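Local coordinates for thiamine-monophosphate kinase (Aquifex aeolicus, PDB 1VQV), which catalyses the ATP-dependent phosphorylation of thiamine monophosphate to thiamine diphosphate, the active form of vitamin B1, and works as a homodimer, at residues Trp62-Ser66 and Arg106-Tyr111; Arg191-His197 and Asn274-Met279. One frame throughout, in Å; residues are numbered along the deposited sequence.

Contact 1: Trp62-Ser66 and Arg106-Tyr111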
ATOM      1  N   TRP B  62       0.753  -7.493  14.719  1.00 45.41           N
ATOM      2  CA  TRP B  62      -0.156  -8.587  14.416  1.00 44.38           C
ATOM      3  C   TRP B  62      -1.409  -7.998  13.764  1.00 43.65           C
ATOM      4  O   TRP B  62      -1.843  -8.446  12.718  1.00 44.81           O
ATOM      5  CB  TRP B  62      -0.499  -9.358  15.705  1.00 43.37           C
ATOM      6  CG  TRP B  62      -1.584 -10.408  15.553  1.00 45.42           C
ATOM      7  CD1 TRP B  62      -2.938 -10.191  15.510  1.00 44.83           C
ATOM      8  CD2 TRP B  62      -1.401 -11.816  15.358  1.00 44.44           C
ATOM      9  NE1 TRP B  62      -3.600 -11.367  15.294  1.00 45.11           N
ATOM     10  CE2 TRP B  62      -2.687 -12.383  15.195  1.00 44.28           C
ATOM     11  CE3 TRP B  62      -0.278 -12.653  15.302  1.00 45.09           C
ATOM     12  CZ2 TRP B  62      -2.885 -13.752  14.977  1.00 43.47           C
ATOM     13  CZ3 TRP B  62      -0.472 -14.010  15.085  1.00 47.73           C
ATOM     14  CH2 TRP B  62      -1.775 -14.547  14.922  1.00 47.04           C
ATOM     15  N   LYS B  63      -1.971  -6.967  14.373  1.00 43.52           N
ATOM     16  CA  LYS B  63      -3.158  -6.334  13.831  1.00 42.53           C
ATOM     17  C   LYS B  63      -2.955  -5.848  12.390  1.00 42.88           C
ATOM     18  O   LYS B  63      -3.841  -5.999  11.561  1.00 43.54           O
ATOM     19  CB  LYS B  63      -3.570  -5.170  14.728  1.00 39.06           C
ATOM     20  CG  LYS B  63      -4.955  -4.649  14.475  1.00 38.21           C
ATOM     21  CD  LYS B  63      -5.460  -3.896  15.679  1.00 39.62           C
ATOM     22  CE  LYS B  63      -6.846  -3.338  15.434  1.00 39.99           C
ATOM     23  NZ  LYS B  63      -7.364  -2.588  16.612  1.00 41.00           N
ATOM     24  N   ALA B  64      -1.791  -5.281  12.088  1.00 43.79           N
ATOM     25  CA  ALA B  64      -1.527  -4.774  10.743  1.00 43.32           C
ATOM     26  C   ALA B  64      -1.792  -5.838   9.684  1.00 43.52           C
ATOM     27  O   ALA B  64      -2.330  -5.547   8.616  1.00 43.47           O
ATOM     28  CB  ALA B  64      -0.099  -4.274  10.642  1.00 41.81           C
ATOM     29  N   ILE B  65      -1.413  -7.072   9.980  1.00 43.43           N
ATOM     30  CA  ILE B  65      -1.632  -8.180   9.066  1.00 43.74           C
ATOM     31  C   ILE B  65      -3.065  -8.724   9.168  1.00 45.69           C
ATOM     32  O   ILE B  65      -3.701  -9.024   8.165  1.00 45.39           O
ATOM     33  CB  ILE B  65      -0.631  -9.315   9.350  1.00 41.60           C
ATOM     34  CG1 ILE B  65       0.780  -8.856   8.970  1.00 39.57           C
ATOM     35  CG2 ILE B  65      -1.040 -10.590   8.603  1.00 40.86           C
ATOM     36  CD1 ILE B  65       0.970  -8.531   7.512  1.00 34.21           C
ATOM     37  N   SER B  66      -3.578  -8.826  10.386  1.00 46.67           N
ATOM     38  CA  SER B  66      -4.921  -9.342  10.595  1.00 48.25           C
ATOM     39  C   SER B  66      -6.057  -8.539   9.976  1.00 47.92           C
ATOM     40  O   SER B  66      -7.021  -9.124   9.508  1.00 48.04           O
ATOM     41  CB  SER B  66      -5.193  -9.533  12.089  1.00 49.91           C
ATOM     42  OG  SER B  66      -4.586 -10.726  12.560  1.00 51.83           O
ATOM     43  N   ARG B 106       4.554 -13.422  13.244  1.00 54.37           N
ATOM     44  CA  ARG B 106       3.637 -14.343  13.895  1.00 54.63           C
ATOM     45  C   ARG B 106       2.286 -14.412  13.182  1.00 54.39           C
ATOM     46  O   ARG B 106       1.669 -15.469  13.129  1.00 54.95           O
ATOM     47  CB  ARG B 106       3.444 -13.933  15.363  1.00 55.10           C
ATOM     48  CG  ARG B 106       4.647 -14.222  16.257  1.00 56.04           C
ATOM     49  CD  ARG B 106       4.445 -13.663  17.655  1.00 58.07           C
ATOM     50  NE  ARG B 106       5.551 -14.007  18.546  1.00 58.87           N
ATOM     51  CZ  ARG B 106       5.759 -13.458  19.741  1.00 58.52           C
ATOM     52  NH1 ARG B 106       4.932 -12.529  20.202  1.00 58.24           N
ATOM     53  NH2 ARG B 106       6.808 -13.835  20.470  1.00 58.71           N
ATOM     54  N   ALA B 107       1.828 -13.289  12.635  1.00 52.75           N
ATOM     55  CA  ALA B 107       0.554 -13.257  11.933  1.00 50.89           C
ATOM     56  C   ALA B 107       0.670 -13.980  10.595  1.00 51.72           C
ATOM     57  O   ALA B 107      -0.252 -14.694  10.171  1.00 51.80           O
ATOM     58  CB  ALA B 107       0.119 -11.826  11.720  1.00 50.05           C
ATOM     59  N   CYS B 108       1.810 -13.788   9.937  1.00 51.31           N
ATOM     60  CA  CYS B 108       2.069 -14.415   8.655  1.00 51.14           C
ATOM     61  C   CYS B 108       2.209 -15.922   8.845  1.00 52.58           C
ATOM     62  O   CYS B 108       1.662 -16.700   8.061  1.00 50.43           O
ATOM     63  CB  CYS B 108       3.339 -13.839   8.026  1.00 52.14           C
ATOM     64  SG  CYS B 108       3.188 -12.139   7.431  1.00 55.41           S
ATOM     65  N   GLU B 109       2.927 -16.334   9.892  1.00 53.47           N
ATOM     66  CA  GLU B 109       3.103 -17.755  10.167  1.00 53.58           C
ATOM     67  C   GLU B 109       1.743 -18.387  10.371  1.00 53.03           C
ATOM     68  O   GLU B 109       1.468 -19.483   9.884  1.00 53.88           O
ATOM     69  CB  GLU B 109       3.932 -17.975  11.427  1.00 55.46           C
ATOM     70  CG  GLU B 109       5.320 -17.401  11.327  1.00 61.70           C
ATOM     71  CD  GLU B 109       6.155 -17.621  12.581  1.00 64.43           C
ATOM     72  OE1 GLU B 109       5.605 -17.514  13.707  1.00 65.86           O
ATOM     73  OE2 GLU B 109       7.373 -17.880  12.428  1.00 65.75           O
ATOM     74  N   PHE B 110       0.886 -17.674  11.084  1.00 51.50           N
ATOM     75  CA  PHE B 110      -0.444 -18.159  11.374  1.00 51.38           C
ATOM     76  C   PHE B 110      -1.329 -18.274  10.145  1.00 51.58           C
ATOM     77  O   PHE B 110      -1.808 -19.358   9.827  1.00 52.52           O
ATOM     78  CB  PHE B 110      -1.126 -17.241  12.393  1.00 54.08           C
ATOM     79  CG  PHE B 110      -2.416 -17.789  12.915  1.00 54.16           C
ATOM     80  CD1 PHE B 110      -2.412 -18.844  13.822  1.00 55.27           C
ATOM     81  CD2 PHE B 110      -3.632 -17.303  12.457  1.00 53.94           C
ATOM     82  CE1 PHE B 110      -3.592 -19.407  14.259  1.00 54.47           C
ATOM     83  CE2 PHE B 110      -4.823 -17.863  12.890  1.00 55.46           C
ATOM     84  CZ  PHE B 110      -4.803 -18.917  13.792  1.00 55.20           C
ATOM     85  N   TYR B 111      -1.554 -17.147   9.470  1.00 51.56           N
ATOM     86  CA  TYR B 111      -2.402 -17.104   8.283  1.00 51.14           C
ATOM     87  C   TYR B 111      -1.798 -17.735   7.038  1.00 51.69           C
ATOM     88  O   TYR B 111      -2.498 -17.982   6.060  1.00 51.30           O
ATOM     89  CB  TYR B 111      -2.789 -15.667   7.989  1.00 50.05           C
ATOM     90  CG  TYR B 111      -3.476 -14.996   9.148  1.00 50.09           C
ATOM     91  CD1 TYR B 111      -4.634 -15.535   9.701  1.00 46.83           C
ATOM     92  CD2 TYR B 111      -2.975 -13.809   9.686  1.00 47.61           C
ATOM     93  CE1 TYR B 111      -5.273 -14.910  10.752  1.00 47.31           C
ATOM     94  CE2 TYR B 111      -3.614 -13.177  10.739  1.00 47.09           C
ATOM     95  CZ  TYR B 111      -4.763 -13.731  11.268  1.00 46.60           C
ATOM     96  OH  TYR B 111      -5.412 -13.094  12.307  1.00 47.52           O
TER

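Contact 2: Arg191-His197 and Asn274-Met279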
ATOM      1  N   ARG B 191     -11.104 -14.584  10.850  1.00 46.20           N
ATOM      2  CA  ARG B 191     -11.802 -15.853  10.774  1.00 46.45           C
ATOM      3  C   ARG B 191     -11.349 -16.650   9.582  1.00 47.14           C
ATOM      4  O   ARG B 191     -12.156 -17.116   8.787  1.00 46.32           O
ATOM      5  CB  ARG B 191     -13.296 -15.595  10.696  1.00 46.57           C
ATOM      6  CG  ARG B 191     -13.779 -14.794  11.868  1.00 47.28           C
ATOM      7  CD  ARG B 191     -13.167 -15.330  13.138  1.00 48.74           C
ATOM      8  NE  ARG B 191     -14.204 -15.737  14.074  1.00 54.55           N
ATOM      9  CZ  ARG B 191     -14.503 -16.995  14.365  1.00 52.70           C
ATOM     10  NH1 ARG B 191     -13.839 -17.996  13.802  1.00 53.03           N
ATOM     11  NH2 ARG B 191     -15.485 -17.244  15.212  1.00 53.14           N
ATOM     12  N   ILE B 192     -10.041 -16.825   9.471  1.00 48.25           N
ATOM     13  CA  ILE B 192      -9.489 -17.538   8.345  1.00 49.64           C
ATOM     14  C   ILE B 192     -10.005 -18.957   8.334  1.00 48.86           C
ATOM     15  O   ILE B 192      -9.822 -19.688   7.357  1.00 50.98           O
ATOM     16  CB  ILE B 192      -7.947 -17.524   8.363  1.00 50.21           C
ATOM     17  CG1 ILE B 192      -7.442 -18.140   7.058  1.00 50.31           C
ATOM     18  CG2 ILE B 192      -7.424 -18.229   9.617  1.00 49.26           C
ATOM     19  CD1 ILE B 192      -5.973 -18.012   6.821  1.00 54.05           C
ATOM     20  N   ASP B 193     -10.675 -19.325   9.425  1.00 48.39           N
ATOM     21  CA  ASP B 193     -11.280 -20.647   9.599  1.00 47.81           C
ATOM     22  C   ASP B 193     -12.673 -20.757   8.948  1.00 46.87           C
ATOM     23  O   ASP B 193     -13.318 -21.790   9.023  1.00 46.27           O
ATOM     24  CB  ASP B 193     -11.364 -20.984  11.099  1.00 45.00           C
ATOM     25  CG  ASP B 193     -12.266 -20.033  11.879  1.00 47.09           C
ATOM     26  OD1 ASP B 193     -12.311 -18.824  11.591  1.00 47.96           O
ATOM     27  OD2 ASP B 193     -12.933 -20.487  12.820  1.00 49.89           O
ATOM     28  N   TYR B 194     -13.112 -19.686   8.298  1.00 47.55           N
ATOM     29  CA  TYR B 194     -14.405 -19.634   7.621  1.00 48.88           C
ATOM     30  C   TYR B 194     -14.218 -19.596   6.108  1.00 50.21           C
ATOM     31  O   TYR B 194     -15.193 -19.486   5.356  1.00 48.47           O
ATOM     32  CB  TYR B 194     -15.156 -18.363   8.000  1.00 47.46           C
ATOM     33  CG  TYR B 194     -16.029 -18.463   9.210  1.00 49.19           C
ATOM     34  CD1 TYR B 194     -15.482 -18.596  10.477  1.00 50.04           C
ATOM     35  CD2 TYR B 194     -17.418 -18.415   9.083  1.00 50.63           C
ATOM     36  CE1 TYR B 194     -16.292 -18.680  11.592  1.00 52.02           C
ATOM     37  CE2 TYR B 194     -18.239 -18.499  10.188  1.00 52.72           C
ATOM     38  CZ  TYR B 194     -17.673 -18.631  11.439  1.00 53.57           C
ATOM     39  OH  TYR B 194     -18.504 -18.712  12.528  1.00 55.29           O
ATOM     40  N   VAL B 195     -12.974 -19.657   5.655  1.00 51.47           N
ATOM     41  CA  VAL B 195     -12.746 -19.570   4.228  1.00 54.76           C
ATOM     42  C   VAL B 195     -13.497 -20.637   3.462  1.00 53.54           C
ATOM     43  O   VAL B 195     -14.297 -20.305   2.590  1.00 52.32           O
ATOM     44  CB  VAL B 195     -11.224 -19.577   3.889  1.00 57.08           C
ATOM     45  CG1 VAL B 195     -10.977 -20.111   2.485  1.00 57.55           C
ATOM     46  CG2 VAL B 195     -10.694 -18.143   3.961  1.00 57.18           C
ATOM     47  N   LYS B 196     -13.270 -21.905   3.794  1.00 52.89           N
ATOM     48  CA  LYS B 196     -13.956 -23.006   3.114  1.00 51.81           C
ATOM     49  C   LYS B 196     -15.475 -22.821   3.091  1.00 50.11           C
ATOM     50  O   LYS B 196     -16.120 -22.987   2.058  1.00 48.79           O
ATOM     51  CB  LYS B 196     -13.619 -24.322   3.801  1.00 52.89           C
ATOM     52  CG  LYS B 196     -12.138 -24.592   3.887  1.00 56.30           C
ATOM     53  CD  LYS B 196     -11.524 -24.725   2.501  1.00 59.70           C
ATOM     54  CE  LYS B 196     -10.124 -25.299   2.592  1.00 60.33           C
ATOM     55  NZ  LYS B 196     -10.153 -26.617   3.274  1.00 59.30           N
ATOM     56  N   HIS B 197     -16.042 -22.468   4.238  1.00 49.99           N
ATOM     57  CA  HIS B 197     -17.476 -22.287   4.319  1.00 49.96           C
ATOM     58  C   HIS B 197     -17.975 -21.152   3.446  1.00 50.15           C
ATOM     59  O   HIS B 197     -18.967 -21.300   2.748  1.00 49.91           O
ATOM     60  CB  HIS B 197     -17.921 -22.033   5.763  1.00 48.33           C
ATOM     61  CG  HIS B 197     -19.407 -21.979   5.919  1.00 47.01           C
ATOM     62  ND1 HIS B 197     -20.189 -23.113   5.962  1.00 44.10           N
ATOM     63  CD2 HIS B 197     -20.261 -20.928   5.954  1.00 45.35           C
ATOM     64  CE1 HIS B 197     -21.461 -22.762   6.015  1.00 45.76           C
ATOM     65  NE2 HIS B 197     -21.531 -21.443   6.012  1.00 46.41           N
ATOM     66  N   ASN B 274     -22.653 -25.095   9.530  1.00 52.09           N
ATOM     67  CA  ASN B 274     -21.526 -25.988   9.771  1.00 51.16           C
ATOM     68  C   ASN B 274     -21.548 -26.574  11.187  1.00 50.40           C
ATOM     69  O   ASN B 274     -21.905 -25.893  12.144  1.00 51.20           O
ATOM     70  CB  ASN B 274     -20.213 -25.230   9.532  1.00 48.95           C
ATOM     71  CG  ASN B 274     -19.024 -26.153   9.391  1.00 49.61           C
ATOM     72  OD1 ASN B 274     -18.351 -26.481  10.366  1.00 50.21           O
ATOM     73  ND2 ASN B 274     -18.767 -26.592   8.169  1.00 49.68           N
ATOM     74  N   PRO B 275     -21.154 -27.852  11.334  1.00 49.09           N
ATOM     75  CA  PRO B 275     -21.119 -28.556  12.619  1.00 50.88           C
ATOM     76  C   PRO B 275     -19.946 -28.148  13.513  1.00 52.37           C
ATOM     77  O   PRO B 275     -19.855 -28.592  14.659  1.00 51.68           O
ATOM     78  CB  PRO B 275     -20.986 -30.007  12.192  1.00 48.74           C
ATOM     79  CG  PRO B 275     -20.049 -29.885  11.038  1.00 47.21           C
ATOM     80  CD  PRO B 275     -20.666 -28.739  10.260  1.00 48.81           C
ATOM     81  N   PHE B 276     -19.051 -27.316  12.979  1.00 52.52           N
ATOM     82  CA  PHE B 276     -17.860 -26.898  13.711  1.00 53.47           C
ATOM     83  C   PHE B 276     -17.668 -25.404  13.946  1.00 53.73           C
ATOM     84  O   PHE B 276     -16.914 -25.030  14.831  1.00 54.97           O
ATOM     85  CB  PHE B 276     -16.607 -27.426  13.010  1.00 51.49           C
ATOM     86  CG  PHE B 276     -16.584 -28.912  12.836  1.00 50.72           C
ATOM     87  CD1 PHE B 276     -16.570 -29.472  11.561  1.00 49.66           C
ATOM     88  CD2 PHE B 276     -16.556 -29.754  13.942  1.00 51.22           C
ATOM     89  CE1 PHE B 276     -16.529 -30.841  11.390  1.00 49.15           C
ATOM     90  CE2 PHE B 276     -16.515 -31.136  13.780  1.00 50.38           C
ATOM     91  CZ  PHE B 276     -16.501 -31.680  12.495  1.00 49.36           C
ATOM     92  N   LEU B 277     -18.333 -24.555  13.167  1.00 54.16           N
ATOM     93  CA  LEU B 277     -18.184 -23.104  13.311  1.00 53.33           C
ATOM     94  C   LEU B 277     -19.233 -22.447  14.204  1.00 53.44           C
ATOM     95  O   LEU B 277     -20.419 -22.775  14.121  1.00 52.99           O
ATOM     96  CB  LEU B 277     -18.216 -22.440  11.932  1.00 52.71           C
ATOM     97  CG  LEU B 277     -17.219 -22.974  10.903  1.00 51.30           C
ATOM     98  CD1 LEU B 277     -17.435 -22.279   9.569  1.00 50.75           C
ATOM     99  CD2 LEU B 277     -15.804 -22.748  11.406  1.00 51.91           C
ATOM    100  N   ASP B 278     -18.779 -21.503  15.038  1.00 53.43           N
ATOM    101  CA  ASP B 278     -19.636 -20.760  15.977  1.00 52.79           C
ATOM    102  C   ASP B 278     -20.556 -19.756  15.297  1.00 53.53           C
ATOM    103  O   ASP B 278     -20.792 -18.639  15.770  1.00 55.41           O
ATOM    104  CB  ASP B 278     -18.790 -20.051  17.048  1.00 52.33           C
ATOM    105  CG  ASP B 278     -17.901 -18.947  16.484  1.00 51.26           C
ATOM    106  OD1 ASP B 278     -16.876 -18.658  17.113  1.00 51.55           O
ATOM    107  OD2 ASP B 278     -18.216 -18.352  15.440  1.00 50.41           O
HETATM  108  N   MSE B 279     -21.081 -20.207  14.173  1.00 54.81           N
HETATM  109  CA  MSE B 279     -22.008 -19.472  13.322  1.00 56.36           C
HETATM  110  C   MSE B 279     -23.316 -19.157  14.081  1.00 54.97           C
HETATM  111  O   MSE B 279     -23.792 -19.977  14.861  1.00 54.84           O
HETATM  112  CB  MSE B 279     -22.284 -20.375  12.128  1.00 58.33           C
HETATM  113  CG  MSE B 279     -22.859 -19.761  10.914  1.00 61.91           C
HETATM  114 SE   MSE B 279     -22.943 -21.196   9.629  1.00 75.08          SE
HETATM  115  CE  MSE B 279     -21.163 -21.977   9.837  1.00 67.21           C
TER

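Contact 1: Trp62-Ser66 and Arg106-Tyr111
Trp62 lays one face of its indole over Ala107, where two helices of the PurM-like N-terminal domain pack together: 62-66 belongs to helix 57-73 and 106-111 to the last turns of helix 94-111. The two segments run roughly in the same direction, their axes 39° apart and 9.0 Å at closest approach. Ala107 CB sits over the face but displaced toward the rim, 4.1 Å from the centroid of the indole's six-membered ring, in a CH-pi contact; a methyl group is small enough to let the backbones come close here, with Trp62 CA and Ala107 CA 5.3 Å apart. The indole reaches across because Trp62 CG stands anti to the backbone N (chi1 172°), which sends CZ3 and CH2 toward the other helix, CH2 ending 3.8 Å from Phe110 CB. Arg106 contributes its CB, in plane at the indole edge, while its extended chain leads away. With Phe110 and Tyr111 the tryptophan forms an aromatic cluster in which its plane is oblique to both rings. One turn on in helix 57-73, Ile65 presses its branched CB and CG2 against the same alanine methyl, CB lying 3.5 Å from Ala107 CB, and runs CG2 along the edge of the Tyr111 ring; beta-branching makes isoleucine a broad filler for this buried place. Polar atoms gather at one end of the cluster. Trp62 NE1 donates to the carbonyl of Pro188, and the backbone N of Ala190 bonds to the Tyr111 hydroxyl, which ties the chain around Pro188 and Ala190 to both helices. The Tyr111 side chain runs roughly perpendicular to that of Trp62, and Ser66, short enough to leave room for the phenol, meets it in plane at the edge, Ser66 OG hydrogen-bonded to Tyr111 OH at 2.5 Å.

Contact 2: Arg191-His197 and Asn274-Met279
Arg191 and Asp278 form a salt bridge, Arg191 NH2 to Asp278 OD1 at 2.7 Å, part of a salt-bridge network that fastens the turn leading into helix 195-201 to the loop between 263-268 and 280-286, two strands of the mixed seven-stranded sheet. The carboxylate lies at the guanidinium edge with its plane nearly perpendicular, 85° away, and the hydrogen bond is weak. Arg191 NH1 also donates to the syn lone pair of Asp193 OD1, so one arginine serves two acids. The other oxygen, Asp278 OD2, accepts from Tyr194 OH at 2.9 Å on its anti side, well out of the carboxylate plane, and from the backbone N of Gly155. Tyrosine suits this place by joining a polar tip to a broad apolar face: Leu277 CD1 stands over the ring centre, 3.9 Å from the centroid. A leucine in place of Tyr194 would probably leave Asp278 OD2 without this donor and Leu277 CD1 without the flat surface it rests on. In the loop itself, Asn274 OD1 accepts from Phe276 N in an Asx turn. Beyond Leu277, His197 bonds through NE2 to His268, and selenomethionine Met279, bent at chi3 (-46°), sets its CE over the imidazole face, 3.9 Å from the ring centroid.

Contact 1 is buried helix-on-helix packing in the N-terminal domain, whereas contact 2 is partly buried and joins a turn and helix start to a loop beside the seven-stranded sheet. Their chemistry follows: aromatic and aliphatic surfaces dominate contact 1, with a hydroxyl pair at its end, while contact 2 adds charged groups at its more exposed side to a small apolar core. The two do not share a helix or strand, and their centres are 19 Å apart, yet they touch through Ile192, whose CD1 packs 3.6 Å from Tyr111 O. Ile192 and Val195 also pack on Ile73 of helix 57-73, so the chain at contact 2 borders the helix pair of contact 1.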